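Local structure of adenine Deaminase (Enterococcus faecalis, 2ICS) at residues L114-I117 / G121-A124; I244-D249 / A287-K292. The protein is a zinc-dependent amidohydrolase, crystallised with adenine, that deacetylates acetyl-(R)-mandelate in vitro with very low efficiency. All blocks are in the same frame, centred on the assembly; numbering follows the deposited sequence.

Contact 1 (L114-I117 / G121-A124); sequences LVNI and GIVA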
ATOM      1  N   LEU A 114       3.290  -9.055  -5.136  1.00 25.34           N
ATOM      2  CA  LEU A 114       3.300 -10.148  -4.180  1.00 26.20           C
ATOM      3  C   LEU A 114       2.783 -11.316  -4.995  1.00 25.20           C
ATOM      4  O   LEU A 114       1.845 -11.158  -5.775  1.00 25.38           O
ATOM      5  CB  LEU A 114       2.322  -9.880  -3.036  1.00 27.49           C
ATOM      6  CG  LEU A 114       2.775  -9.091  -1.811  1.00 30.68           C
ATOM      7  CD1 LEU A 114       3.903  -8.124  -2.155  1.00 29.53           C
ATOM      8  CD2 LEU A 114       1.556  -8.369  -1.244  1.00 31.00           C
ATOM      9  N   VAL A 115       3.390 -12.484  -4.840  1.00 26.50           N
ATOM     10  CA  VAL A 115       2.927 -13.640  -5.586  1.00 27.53           C
ATOM     11  C   VAL A 115       1.899 -14.370  -4.738  1.00 26.55           C
ATOM     12  O   VAL A 115       2.136 -14.645  -3.566  1.00 27.09           O
ATOM     13  CB  VAL A 115       4.099 -14.588  -5.950  1.00 29.11           C
ATOM     14  CG1 VAL A 115       4.866 -14.973  -4.704  1.00 29.23           C
ATOM     15  CG2 VAL A 115       3.565 -15.829  -6.652  1.00 29.89           C
ATOM     16  N   ASN A 116       0.745 -14.652  -5.328  1.00 27.13           N
ATOM     17  CA  ASN A 116      -0.326 -15.352  -4.628  1.00 27.63           C
ATOM     18  C   ASN A 116       0.170 -16.767  -4.393  1.00 28.54           C
ATOM     19  O   ASN A 116       0.794 -17.347  -5.274  1.00 30.64           O
ATOM     20  CB  ASN A 116      -1.577 -15.394  -5.508  1.00 26.28           C
ATOM     21  CG  ASN A 116      -2.853 -15.574  -4.712  1.00 26.88           C
ATOM     22  OD1 ASN A 116      -2.997 -16.516  -3.929  1.00 23.18           O
ATOM     23  ND2 ASN A 116      -3.801 -14.665  -4.921  1.00 27.34           N
ATOM     24  N   ILE A 117      -0.097 -17.332  -3.221  1.00 29.50           N
ATOM     25  CA  ILE A 117       0.355 -18.694  -2.958  1.00 29.50           C
ATOM     26  C   ILE A 117      -0.361 -19.693  -3.865  1.00 30.75           C
ATOM     27  O   ILE A 117       0.070 -20.836  -3.996  1.00 30.77           O
ATOM     28  CB  ILE A 117       0.147 -19.089  -1.486  1.00 28.67           C
ATOM     29  CG1 ILE A 117      -1.324 -18.942  -1.099  1.00 26.72           C
ATOM     30  CG2 ILE A 117       1.038 -18.232  -0.605  1.00 25.63           C
ATOM     31  CD1 ILE A 117      -1.638 -19.463   0.285  1.00 26.15           C
ATOM     32  N   GLY A 121      -3.229 -17.172  -9.128  1.00 36.42           N
ATOM     33  CA  GLY A 121      -3.663 -15.914  -8.555  1.00 37.61           C
ATOM     34  C   GLY A 121      -5.156 -15.885  -8.281  1.00 37.57           C
ATOM     35  O   GLY A 121      -5.753 -16.890  -7.899  1.00 35.57           O
ATOM     36  N   ILE A 122      -5.764 -14.728  -8.495  1.00 38.53           N
ATOM     37  CA  ILE A 122      -7.189 -14.551  -8.244  1.00 42.46           C
ATOM     38  C   ILE A 122      -8.073 -14.780  -9.469  1.00 43.17           C
ATOM     39  O   ILE A 122      -9.109 -14.136  -9.599  1.00 43.46           O
ATOM     40  CB  ILE A 122      -7.463 -13.132  -7.731  1.00 41.76           C
ATOM     41  CG1 ILE A 122      -7.015 -12.133  -8.800  1.00 42.73           C
ATOM     42  CG2 ILE A 122      -6.728 -12.892  -6.412  1.00 40.56           C
ATOM     43  CD1 ILE A 122      -7.036 -10.705  -8.366  1.00 44.37           C
ATOM     44  N   VAL A 123      -7.671 -15.679 -10.363  1.00 46.20           N
ATOM     45  CA  VAL A 123      -8.469 -15.954 -11.560  1.00 48.55           C
ATOM     46  C   VAL A 123      -9.928 -16.168 -11.167  1.00 49.54           C
ATOM     47  O   VAL A 123     -10.824 -15.487 -11.667  1.00 49.92           O
ATOM     48  CB  VAL A 123      -7.953 -17.201 -12.311  1.00 48.69           C
ATOM     49  CG1 VAL A 123      -6.588 -16.908 -12.914  1.00 50.56           C
ATOM     50  CG2 VAL A 123      -7.864 -18.387 -11.365  1.00 51.36           C
ATOM     51  N   ALA A 124     -10.160 -17.117 -10.269  1.00 50.22           N
ATOM     52  CA  ALA A 124     -11.504 -17.386  -9.788  1.00 52.31           C
ATOM     53  C   ALA A 124     -11.657 -16.547  -8.525  1.00 52.02           C
ATOM     54  O   ALA A 124     -10.787 -15.740  -8.210  1.00 53.59           O
ATOM     55  CB  ALA A 124     -11.664 -18.866  -9.466  1.00 54.04           C
TER

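Contact 2 (I244-D249 / A287-K292); sequences IGHGTD and ATTMEK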
ATOM      1  N   ILE A 244      -4.224  -0.699   5.874  1.00 19.97           N
ATOM      2  CA  ILE A 244      -5.599  -0.323   5.535  1.00 19.79           C
ATOM      3  C   ILE A 244      -6.265  -1.133   4.412  1.00 21.12           C
ATOM      4  O   ILE A 244      -7.314  -1.736   4.629  1.00 23.57           O
ATOM      5  CB  ILE A 244      -5.696   1.183   5.163  1.00 20.05           C
ATOM      6  CG1 ILE A 244      -5.337   2.053   6.374  1.00 20.14           C
ATOM      7  CG2 ILE A 244      -7.118   1.523   4.699  1.00 18.77           C
ATOM      8  CD1 ILE A 244      -6.308   1.931   7.535  1.00 19.60           C
ATOM      9  N   GLY A 245      -5.674  -1.139   3.218  1.00 22.02           N
ATOM     10  CA  GLY A 245      -6.263  -1.865   2.099  1.00 20.12           C
ATOM     11  C   GLY A 245      -7.749  -1.554   1.971  1.00 20.06           C
ATOM     12  O   GLY A 245      -8.570  -2.466   1.907  1.00 19.99           O
ATOM     13  N   HIS A 246      -8.086  -0.265   1.920  1.00 21.03           N
ATOM     14  CA  HIS A 246      -9.477   0.204   1.853  1.00 20.58           C
ATOM     15  C   HIS A 246     -10.430  -0.695   1.079  1.00 22.07           C
ATOM     16  O   HIS A 246     -11.349  -1.280   1.660  1.00 21.11           O
ATOM     17  CB  HIS A 246      -9.545   1.620   1.278  1.00 19.57           C
ATOM     18  CG  HIS A 246     -10.879   2.280   1.470  1.00 19.45           C
ATOM     19  ND1 HIS A 246     -12.047   1.756   0.958  1.00 17.11           N
ATOM     20  CD2 HIS A 246     -11.232   3.407   2.134  1.00 15.92           C
ATOM     21  CE1 HIS A 246     -13.062   2.532   1.299  1.00 19.24           C
ATOM     22  NE2 HIS A 246     -12.597   3.540   2.013  1.00 18.70           N
ATOM     23  N   GLY A 247     -10.225  -0.790  -0.231  1.00 22.06           N
ATOM     24  CA  GLY A 247     -11.069  -1.642  -1.045  1.00 21.87           C
ATOM     25  C   GLY A 247     -12.547  -1.288  -1.070  1.00 22.76           C
ATOM     26  O   GLY A 247     -13.007  -0.344  -0.427  1.00 22.84           O
ATOM     27  N   THR A 248     -13.298  -2.062  -1.838  1.00 22.60           N
ATOM     28  CA  THR A 248     -14.724  -1.846  -1.969  1.00 23.99           C
ATOM     29  C   THR A 248     -15.468  -2.145  -0.671  1.00 24.47           C
ATOM     30  O   THR A 248     -16.455  -1.486  -0.361  1.00 24.91           O
ATOM     31  CB  THR A 248     -15.297  -2.717  -3.108  1.00 24.43           C
ATOM     32  OG1 THR A 248     -14.632  -2.382  -4.331  1.00 24.36           O
ATOM     33  CG2 THR A 248     -16.801  -2.489  -3.273  1.00 22.63           C
ATOM     34  N   ASP A 249     -14.988  -3.113   0.102  1.00 24.76           N
ATOM     35  CA  ASP A 249     -15.671  -3.466   1.343  1.00 26.83           C
ATOM     36  C   ASP A 249     -14.793  -3.653   2.568  1.00 25.83           C
ATOM     37  O   ASP A 249     -15.223  -4.273   3.536  1.00 26.68           O
ATOM     38  CB  ASP A 249     -16.487  -4.745   1.134  1.00 31.75           C
ATOM     39  CG  ASP A 249     -17.721  -4.513   0.276  1.00 37.36           C
ATOM     40  OD1 ASP A 249     -18.571  -3.669   0.657  1.00 39.66           O
ATOM     41  OD2 ASP A 249     -17.840  -5.176  -0.774  1.00 37.77           O
ATOM     42  N   ALA A 287      -4.720   9.533  -2.296  1.00 21.85           N
ATOM     43  CA  ALA A 287      -4.979  10.839  -1.687  1.00 22.69           C
ATOM     44  C   ALA A 287      -6.306  10.843  -0.920  1.00 22.12           C
ATOM     45  O   ALA A 287      -6.379  11.335   0.211  1.00 21.05           O
ATOM     46  CB  ALA A 287      -5.005  11.923  -2.775  1.00 21.74           C
ATOM     47  N   THR A 288      -7.343  10.285  -1.542  1.00 20.62           N
ATOM     48  CA  THR A 288      -8.671  10.212  -0.943  1.00 20.91           C
ATOM     49  C   THR A 288      -8.676   9.309   0.291  1.00 21.85           C
ATOM     50  O   THR A 288      -9.399   9.556   1.255  1.00 21.19           O
ATOM     51  CB  THR A 288      -9.700   9.683  -1.966  1.00 20.27           C
ATOM     52  OG1 THR A 288      -9.764  10.583  -3.075  1.00 20.58           O
ATOM     53  CG2 THR A 288     -11.085   9.572  -1.345  1.00 18.95           C
ATOM     54  N   THR A 289      -7.868   8.257   0.253  1.00 22.05           N
ATOM     55  CA  THR A 289      -7.785   7.337   1.373  1.00 22.69           C
ATOM     56  C   THR A 289      -7.043   8.051   2.502  1.00 22.82           C
ATOM     57  O   THR A 289      -7.384   7.905   3.672  1.00 24.15           O
ATOM     58  CB  THR A 289      -7.029   6.055   0.973  1.00 22.98           C
ATOM     59  OG1 THR A 289      -7.621   5.511  -0.214  1.00 26.70           O
ATOM     60  CG2 THR A 289      -7.116   5.016   2.081  1.00 20.49           C
HETATM   61  N   MSE A 290      -6.034   8.834   2.137  1.00 21.32           N
HETATM   62  CA  MSE A 290      -5.257   9.590   3.110  1.00 22.85           C
HETATM   63  C   MSE A 290      -6.141  10.640   3.802  1.00 22.42           C
HETATM   64  O   MSE A 290      -6.016  10.872   5.006  1.00 18.79           O
HETATM   65  CB  MSE A 290      -4.075  10.267   2.409  1.00 24.84           C
HETATM   66  CG  MSE A 290      -3.061   9.274   1.832  1.00 29.54           C
HETATM   67 SE   MSE A 290      -1.841  10.082   0.554  1.00 39.31          SE
HETATM   68  CE  MSE A 290      -0.837  11.196   1.767  1.00 31.20           C
ATOM     69  N   GLU A 291      -7.036  11.264   3.036  1.00 21.88           N
ATOM     70  CA  GLU A 291      -7.938  12.269   3.581  1.00 23.40           C
ATOM     71  C   GLU A 291      -8.935  11.618   4.537  1.00 23.55           C
ATOM     72  O   GLU A 291      -9.471  12.276   5.428  1.00 21.47           O
ATOM     73  CB  GLU A 291      -8.690  12.984   2.453  1.00 24.33           C
ATOM     74  CG  GLU A 291      -7.775  13.651   1.438  1.00 26.88           C
ATOM     75  CD  GLU A 291      -8.514  14.106   0.201  1.00 28.29           C
ATOM     76  OE1 GLU A 291      -9.541  13.480  -0.134  1.00 29.13           O
ATOM     77  OE2 GLU A 291      -8.062  15.078  -0.443  1.00 31.79           O
ATOM     78  N   LYS A 292      -9.187  10.324   4.353  1.00 24.30           N
ATOM     79  CA  LYS A 292     -10.115   9.623   5.238  1.00 23.70           C
ATOM     80  C   LYS A 292      -9.485   9.412   6.613  1.00 24.05           C
ATOM     81  O   LYS A 292     -10.148   9.559   7.636  1.00 25.12           O
ATOM     82  CB  LYS A 292     -10.537   8.286   4.626  1.00 21.54           C
ATOM     83  CG  LYS A 292     -11.453   8.450   3.415  1.00 24.12           C
ATOM     84  CD  LYS A 292     -11.870   7.113   2.808  1.00 21.87           C
ATOM     85  CE  LYS A 292     -12.745   7.341   1.579  1.00 22.89           C
ATOM     86  NZ  LYS A 292     -13.005   6.099   0.808  1.00 22.43           N
TER

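Contact 1 (L114-I117 / G121-A124)
N116 lays its CB and amide carbon over the backbone of G121, with N116 CB 3.7 Å from G121 CA. CG of N116 is anti to the backbone N (chi1 -157°), which carries the amide across to the 121-124 segment. Its ND2 reaches the branch methyl of I122, with N116 ND2 3.7 Å from I122 CG2. The two side chains cross at about a right angle. This is van der Waals contact, and no hydrogen bond joins the two segments. The polar ends of the amide are used nearby instead. ND2 donates to the backbone O of G90, and OD1 accepts from the N of S118, in the short link between the segments. These two bonds fix the rotation of the amide in a buried place. G121 turns the chain with a positive phi (66°), a conformation that favours glycine. I122 packs against T91 and against Y70, a residue of the adenine pocket. Its side chain is about 4 Å from the side chains of H62, a zinc ligand, and R156, the probable transition-state stabiliser. The contact lies in the loop after strand 110-114, and such loops at the C-terminal ends of the barrel strands frame the active site of a TIM-barrel amidohydrolase.

Contact 2 (I244-D249 / A287-K292)
The 244-249 segment is a loop without regular structure that faces one side of helix 286-296, with the CA atoms of H246 and T289 7.3 Å apart. It follows strand 241-243 of the TIM barrel, so the contact joins a loop at the C-terminal end of a barrel strand to a helix later in the chain. T289 and K292, one helical turn apart, supply the helix side. The methyl of T289 faces two residues of the loop: T289 CG2 lies 4.3 Å from H246 CB and 4.4 Å from I244 CG2. These are loose apolar contacts. The T289 hydroxyl is hydrogen-bonded to the backbone O of D285, just ahead of the helix. K292 runs out fully extended beyond CG and crosses the side chain of H246 at about a right angle. The ring's far nitrogen meets its end, with H246 NE2 2.9 Å from K292 NZ. The amine approaches the ring obliquely. It is hydrogen-bonded to the backbone O of P282 and of T344, which hold it in place. K292 CD also lies against the ring, 3.7 Å from H246 NE2. G245 and G247 flank the histidine, both with positive phi. G245 O accepts a bond from ND1 of H211, a zinc ligand, which places G245 in the second shell of the zinc site and is consistent with its orienting the H211 ring. G247 O is hydrogen-bonded to S346 OG. The other ring nitrogen, H246 ND1, donates to G247 O at 2.7 Å, with the acceptor in the ring plane and the donor on a carbonyl lone pair.

Overall arrangement
Contacts 1 and 2 do not touch. Their centres are 22 Å apart and their nearest atoms about 11 Å. Both involve a loop that follows a barrel strand, and both are buried, but they relate differently to the zinc and adenine site. Contact 1 is nearer: the I122 side chain is about 7 Å from a bound zinc ion and about 7 Å from the adenine. Contact 2 stands farther back, with the H246 side chain about 10 Å from a zinc ion and from the adenine. That side chain is about 6 Å from the side chain of zinc ligand D272. In sequence, contact 1 closes along the chain before contact 2 opens.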